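Local coordinates for 122aa long conserved hypothetical protein (Sulfolobus tokodaii, PDB 1WOL) that is of unknown function but folds as an archaeal HEPN-domain protein, an all-helical bundle cross-linked by disulfide bonds, at residues Pro65-Gln79 against Glu105-Val117. Sequence-based numbering, arbitrary orientation.
With TBU (tertiary-butyl alcohol), chain C.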
loop_
_atom_site.group_PDB
_atom_site.type_symbol
_atom_site.label_atom_id
_atom_site.label_comp_id
_atom_site.label_asym_id
_atom_site.label_seq_id
_atom_site.Cartn_x
_atom_site.Cartn_y
_atom_site.Cartn_z
ATOM N N PRO A 65 -4.987 -10.841 10.019
ATOM C CA PRO A 65 -6.000 -9.928 9.436
ATOM C C PRO A 65 -7.094 -10.737 8.651
ATOM O O PRO A 65 -6.923 -11.921 8.290
ATOM C CB PRO A 65 -5.132 -9.101 8.463
ATOM C CG PRO A 65 -4.165 -10.153 7.920
ATOM C CD PRO A 65 -3.764 -10.924 9.223
ATOM N N PRO A 66 -8.203 -10.057 8.267
ATOM C CA PRO A 66 -9.241 -10.742 7.482
ATOM C C PRO A 66 -8.599 -11.195 6.175
ATOM O O PRO A 66 -7.597 -10.538 5.676
ATOM C CB PRO A 66 -10.244 -9.628 7.176
ATOM C CG PRO A 66 -10.113 -8.672 8.278
ATOM C CD PRO A 66 -8.642 -8.745 8.745
ATOM N N ALA A 67 -9.157 -12.213 5.517
ATOM C CA ALA A 67 -8.724 -12.744 4.248
ATOM C C ALA A 67 -8.532 -11.668 3.108
ATOM O O ALA A 67 -7.502 -11.594 2.407
ATOM C CB ALA A 67 -9.725 -13.836 3.720
ATOM N N ASP A 68 -9.515 -10.779 3.016
ATOM C CA ASP A 68 -9.458 -9.807 1.958
ATOM C C ASP A 68 -8.321 -8.843 2.177
ATOM O O ASP A 68 -7.807 -8.320 1.204
ATOM C CB ASP A 68 -10.738 -8.978 1.832
ATOM C CG ASP A 68 -11.049 -8.208 3.064
ATOM O OD1 ASP A 68 -11.397 -8.777 4.092
ATOM O OD2 ASP A 68 -11.012 -6.971 3.078
ATOM N N ILE A 69 -7.998 -8.573 3.437
ATOM C CA ILE A 69 -6.899 -7.647 3.777
ATOM C C ILE A 69 -5.563 -8.336 3.471
ATOM O O ILE A 69 -4.689 -7.718 2.904
ATOM C CB ILE A 69 -7.002 -7.263 5.228
ATOM C CG1 ILE A 69 -8.244 -6.387 5.500
ATOM C CG2 ILE A 69 -5.675 -6.461 5.731
ATOM C CD1 ILE A 69 -8.261 -4.935 4.702
ATOM N N LEU A 70 -5.406 -9.598 3.932
ATOM C CA LEU A 70 -4.191 -10.311 3.549
ATOM C C LEU A 70 -4.030 -10.409 1.992
ATOM O O LEU A 70 -2.892 -10.267 1.447
ATOM C CB LEU A 70 -4.253 -11.723 4.137
ATOM C CG LEU A 70 -2.910 -12.475 4.034
ATOM C CD1 LEU A 70 -1.851 -11.732 4.811
ATOM C CD2 LEU A 70 -3.176 -13.866 4.637
ATOM N N GLN A 71 -5.130 -10.628 1.238
ATOM C CA GLN A 71 -5.038 -10.735 -0.226
ATOM C C GLN A 71 -4.561 -9.393 -0.809
ATOM O O GLN A 71 -3.666 -9.345 -1.707
ATOM C CB GLN A 71 -6.373 -11.086 -0.886
ATOM C CG GLN A 71 -6.690 -12.509 -0.484
ATOM C CD GLN A 71 -8.122 -12.839 -0.742
ATOM O OE1 GLN A 71 -8.894 -12.031 -1.352
ATOM N NE2 GLN A 71 -8.456 -13.977 -0.346
ATOM N N CYS A 72 -5.118 -8.290 -0.317
ATOM C CA CYS A 72 -4.613 -7.013 -0.852
ATOM C C CYS A 72 -3.202 -6.685 -0.332
ATOM O O CYS A 72 -2.509 -5.987 -1.092
ATOM C CB CYS A 72 -5.537 -5.858 -0.394
ATOM S SG CYS A 72 -6.978 -5.639 -1.499
ATOM N N ALA A 73 -2.885 -6.979 0.924
ATOM C CA ALA A 73 -1.499 -6.708 1.381
ATOM C C ALA A 73 -0.536 -7.555 0.482
ATOM O O ALA A 73 0.454 -7.005 -0.009
ATOM C CB ALA A 73 -1.370 -7.091 2.865
ATOM N N THR A 74 -0.780 -8.829 0.282
ATOM C CA THR A 74 0.112 -9.636 -0.591
ATOM C C THR A 74 0.236 -9.017 -1.972
ATOM O O THR A 74 1.360 -8.934 -2.564
ATOM C CB THR A 74 -0.403 -11.104 -0.646
ATOM O OG1 THR A 74 -0.251 -11.606 0.679
ATOM C CG2 THR A 74 0.349 -12.028 -1.711
ATOM N N PHE A 75 -0.898 -8.557 -2.538
ATOM C CA PHE A 75 -0.902 -7.985 -3.877
ATOM C C PHE A 75 -0.085 -6.701 -3.843
ATOM O O PHE A 75 0.698 -6.470 -4.836
ATOM C CB PHE A 75 -2.363 -7.687 -4.286
ATOM C CG PHE A 75 -2.531 -6.999 -5.584
ATOM C CD1 PHE A 75 -2.278 -7.628 -6.787
ATOM C CD2 PHE A 75 -2.926 -5.631 -5.629
ATOM C CE1 PHE A 75 -2.387 -6.913 -8.001
ATOM C CE2 PHE A 75 -3.030 -4.957 -6.862
ATOM C CZ PHE A 75 -2.763 -5.566 -8.056
ATOM N N LEU A 76 -0.286 -5.808 -2.874
ATOM C CA LEU A 76 0.439 -4.535 -2.886
ATOM C C LEU A 76 1.950 -4.755 -2.618
ATOM O O LEU A 76 2.783 -3.949 -3.082
ATOM C CB LEU A 76 -0.125 -3.595 -1.862
ATOM C CG LEU A 76 -1.470 -2.990 -2.370
ATOM C CD1 LEU A 76 -2.042 -2.110 -1.204
ATOM C CD2 LEU A 76 -1.246 -2.164 -3.615
ATOM N N ASP A 77 2.239 -5.784 -1.845
ATOM C CA ASP A 77 3.658 -6.055 -1.483
ATOM C C ASP A 77 4.432 -6.356 -2.730
ATOM O O ASP A 77 5.680 -6.205 -2.697
ATOM C CB ASP A 77 3.741 -7.241 -0.593
ATOM C CG ASP A 77 3.631 -6.882 0.859
ATOM O OD1 ASP A 77 3.710 -5.691 1.291
ATOM O OD2 ASP A 77 3.433 -7.839 1.711
ATOM N N LYS A 78 3.785 -6.785 -3.796
ATOM C CA LYS A 78 4.530 -7.029 -5.048
ATOM C C LYS A 78 4.922 -5.705 -5.784
ATOM O O LYS A 78 5.719 -5.756 -6.725
ATOM C CB LYS A 78 3.702 -7.823 -6.047
ATOM C CG LYS A 78 3.120 -9.116 -5.611
ATOM C CD LYS A 78 4.098 -9.932 -4.909
ATOM C CE LYS A 78 3.409 -10.972 -3.964
ATOM N NZ LYS A 78 3.487 -10.540 -2.487
ATOM N N GLN A 79 4.401 -4.544 -5.405
ATOM C CA GLN A 79 4.676 -3.321 -6.140
ATOM C C GLN A 79 6.084 -2.806 -5.659
ATOM O O GLN A 79 6.526 -3.207 -4.588
ATOM C CB GLN A 79 3.527 -2.322 -5.931
ATOM C CG GLN A 79 2.130 -3.022 -6.134
ATOM C CD GLN A 79 1.834 -3.806 -7.466
ATOM O OE1 GLN A 79 2.302 -3.416 -8.514
ATOM N NE2 GLN A 79 1.003 -4.922 -7.390
ATOM N N GLU A 105 -6.722 -1.733 -9.424
ATOM C CA GLU A 105 -6.618 -2.789 -8.381
ATOM C C GLU A 105 -5.713 -2.343 -7.245
ATOM O O GLU A 105 -5.987 -2.631 -6.067
ATOM C CB GLU A 105 -6.022 -4.056 -9.037
ATOM C CG GLU A 105 -7.064 -4.620 -10.007
ATOM C CD GLU A 105 -6.585 -5.946 -10.685
ATOM O OE1 GLU A 105 -5.452 -6.378 -10.449
ATOM O OE2 GLU A 105 -7.477 -6.441 -11.442
ATOM N N CYS A 106 -4.650 -1.676 -7.565
ATOM C CA CYS A 106 -3.745 -1.195 -6.495
ATOM C C CYS A 106 -4.464 -0.075 -5.693
ATOM O O CYS A 106 -4.405 -0.175 -4.429
ATOM C CB CYS A 106 -2.522 -0.499 -7.097
ATOM S SG CYS A 106 -1.349 -1.802 -7.800
ATOM N N ILE A 107 -5.098 0.929 -6.292
ATOM C CA ILE A 107 -5.741 2.001 -5.536
ATOM C C ILE A 107 -6.822 1.348 -4.645
ATOM O O ILE A 107 -6.943 1.729 -3.476
ATOM C CB ILE A 107 -6.305 3.010 -6.498
ATOM C CG1 ILE A 107 -5.094 3.873 -7.026
ATOM C CG2 ILE A 107 -7.278 3.971 -5.732
ATOM C CD1 ILE A 107 -5.503 4.746 -8.277
ATOM N N ASN A 108 -7.612 0.512 -5.274
ATOM C CA ASN A 108 -8.710 -0.063 -4.434
ATOM C C ASN A 108 -8.283 -0.945 -3.333
ATOM O O ASN A 108 -8.979 -0.989 -2.253
ATOM C CB ASN A 108 -9.676 -0.746 -5.432
ATOM C CG ASN A 108 -10.338 0.270 -6.275
ATOM O OD1 ASN A 108 -10.391 1.459 -6.037
ATOM N ND2 ASN A 108 -10.978 -0.248 -7.378
ATOM N N CYS A 109 -7.162 -1.656 -3.485
ATOM C CA CYS A 109 -6.659 -2.386 -2.327
ATOM C C CYS A 109 -6.148 -1.449 -1.276
ATOM O O CYS A 109 -6.213 -1.713 -0.094
ATOM C CB CYS A 109 -5.481 -3.304 -2.723
ATOM S SG CYS A 109 -6.050 -4.954 -3.214
ATOM N N ALA A 110 -5.470 -0.331 -1.688
ATOM C CA ALA A 110 -5.049 0.707 -0.684
ATOM C C ALA A 110 -6.246 1.281 0.066
ATOM O O ALA A 110 -6.153 1.412 1.286
ATOM C CB ALA A 110 -4.215 1.859 -1.412
ATOM N N ILE A 111 -7.376 1.521 -0.638
ATOM C CA ILE A 111 -8.552 2.050 0.034
ATOM C C ILE A 111 -9.082 0.989 0.988
ATOM O O ILE A 111 -9.415 1.348 2.149
ATOM C CB ILE A 111 -9.557 2.318 -1.055
ATOM C CG1 ILE A 111 -9.199 3.600 -1.826
ATOM C CG2 ILE A 111 -10.957 2.585 -0.353
ATOM C CD1 ILE A 111 -10.005 3.774 -3.156
ATOM N N ARG A 112 -9.074 -0.271 0.586
ATOM C CA ARG A 112 -9.597 -1.363 1.497
ATOM C C ARG A 112 -8.747 -1.380 2.728
ATOM O O ARG A 112 -9.274 -1.455 3.824
ATOM C CB ARG A 112 -9.612 -2.703 0.700
ATOM C CG ARG A 112 -9.865 -4.129 1.233
ATOM C CD ARG A 112 -10.557 -4.601 -0.109
ATOM N NE ARG A 112 -11.668 -5.092 0.236
ATOM C CZ ARG A 112 -12.705 -4.581 0.745
ATOM N NH1 ARG A 112 -13.170 -4.809 1.960
ATOM N NH2 ARG A 112 -13.325 -3.834 -0.174
ATOM N N ILE A 113 -7.421 -1.355 2.606
ATOM C CA ILE A 113 -6.567 -1.387 3.824
ATOM C C ILE A 113 -6.647 -0.148 4.640
ATOM O O ILE A 113 -6.756 -0.267 5.880
ATOM C CB ILE A 113 -5.142 -1.762 3.415
ATOM C CG1 ILE A 113 -5.105 -3.160 2.880
ATOM C CG2 ILE A 113 -4.144 -1.539 4.632
ATOM C CD1 ILE A 113 -3.748 -3.592 2.182
ATOM N N LEU A 114 -6.676 1.045 4.052
ATOM C CA LEU A 114 -6.776 2.271 4.770
ATOM C C LEU A 114 -8.104 2.339 5.531
ATOM O O LEU A 114 -8.099 2.732 6.695
ATOM C CB LEU A 114 -6.631 3.429 3.793
ATOM C CG LEU A 114 -6.973 4.846 4.378
ATOM C CD1 LEU A 114 -5.962 5.194 5.443
ATOM C CD2 LEU A 114 -6.853 5.900 3.236
ATOM N N ASN A 115 -9.186 1.868 4.908
ATOM C CA ASN A 115 -10.495 1.985 5.648
ATOM C C ASN A 115 -10.498 0.959 6.760
ATOM O O ASN A 115 -11.166 1.244 7.837
ATOM C CB ASN A 115 -11.678 1.609 4.739
ATOM C CG ASN A 115 -11.997 2.575 3.727
ATOM O OD1 ASN A 115 -11.726 3.708 3.857
ATOM N ND2 ASN A 115 -12.739 2.089 2.669
ATOM N N TRP A 116 -9.900 -0.199 6.539
ATOM C CA TRP A 116 -9.916 -1.295 7.590
ATOM C C TRP A 116 -9.064 -0.786 8.768
ATOM O O TRP A 116 -9.428 -0.902 9.928
ATOM C CB TRP A 116 -9.408 -2.515 6.943
ATOM C CG TRP A 116 -9.138 -3.615 7.937
ATOM C CD1 TRP A 116 -10.102 -4.510 8.507
ATOM C CD2 TRP A 116 -7.880 -4.003 8.473
ATOM N NE1 TRP A 116 -9.441 -5.420 9.341
ATOM C CE2 TRP A 116 -8.095 -5.141 9.327
ATOM C CE3 TRP A 116 -6.575 -3.523 8.289
ATOM C CZ2 TRP A 116 -7.050 -5.802 10.004
ATOM C CZ3 TRP A 116 -5.552 -4.176 8.968
ATOM C CH2 TRP A 116 -5.790 -5.302 9.812
ATOM N N VAL A 117 -7.954 -0.091 8.491
ATOM C CA VAL A 117 -7.182 0.436 9.597
ATOM C C VAL A 117 -7.967 1.527 10.284
ATOM O O VAL A 117 -7.983 1.581 11.518
ATOM C CB VAL A 117 -5.811 1.069 9.010
ATOM C CG1 VAL A 117 -5.164 1.976 10.104
ATOM C CG2 VAL A 117 -4.956 -0.021 8.562
HETATM O O TBU C . -7.936 -9.120 -6.027
HETATM C C TBU C . -6.632 -8.518 -6.069
HETATM C C1 TBU C . -5.785 -9.487 -6.983
HETATM C C2 TBU C . -6.070 -8.501 -4.672
HETATM C C3 TBU C . -6.786 -7.124 -6.601
#
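A disulfide between Cys72 and Cys109 ties the short helix 67-77 to helix 100-120 of the HEPN helical bundle. The two segments run obliquely, more antiparallel than parallel, with 133° between their N-to-C directions, and the SG-SG bond sits at their closest backbone approach, with a chi3 of -69°. Knobs-into-holes packing flanks it: Leu76 drops among Cys106, Cys109, Ala110 and Ile113, while Ile113 enters the hollow formed by Ile69, Cys72, Ala73 and Leu76. At one end, the indole of Trp116 swings out with CG anti to the backbone N (chi1 170°) and takes Ile69 over one face, a CH-pi contact in which CG1 lies 3.8 Å from the centroid of the five-membered ring. Pro66 comes in obliquely, its CD 3.5 Å from Trp116 NE1. With an alanine here, Ile69 CG1 and Pro66 CD would lose the indole they pack against, which would probably open a gap at this end. Beside it, Arg112 NH1 gives Asp68 OD2 a long salt-bridge hydrogen bond of 3.3 Å, within the guanidinium plane but from above the carboxylate. At the other end Phe75 is sandwiched, with tertiary-butyl alcohol over one face and the Gln79 amide over the other; Gln79 NE2 also donates a hydrogen bond to Phe75 O. Cys106, itself disulfide-bonded to Cys31 of helix 27-48, brings its SG obliquely to 3.7 Å from Phe75 CE2.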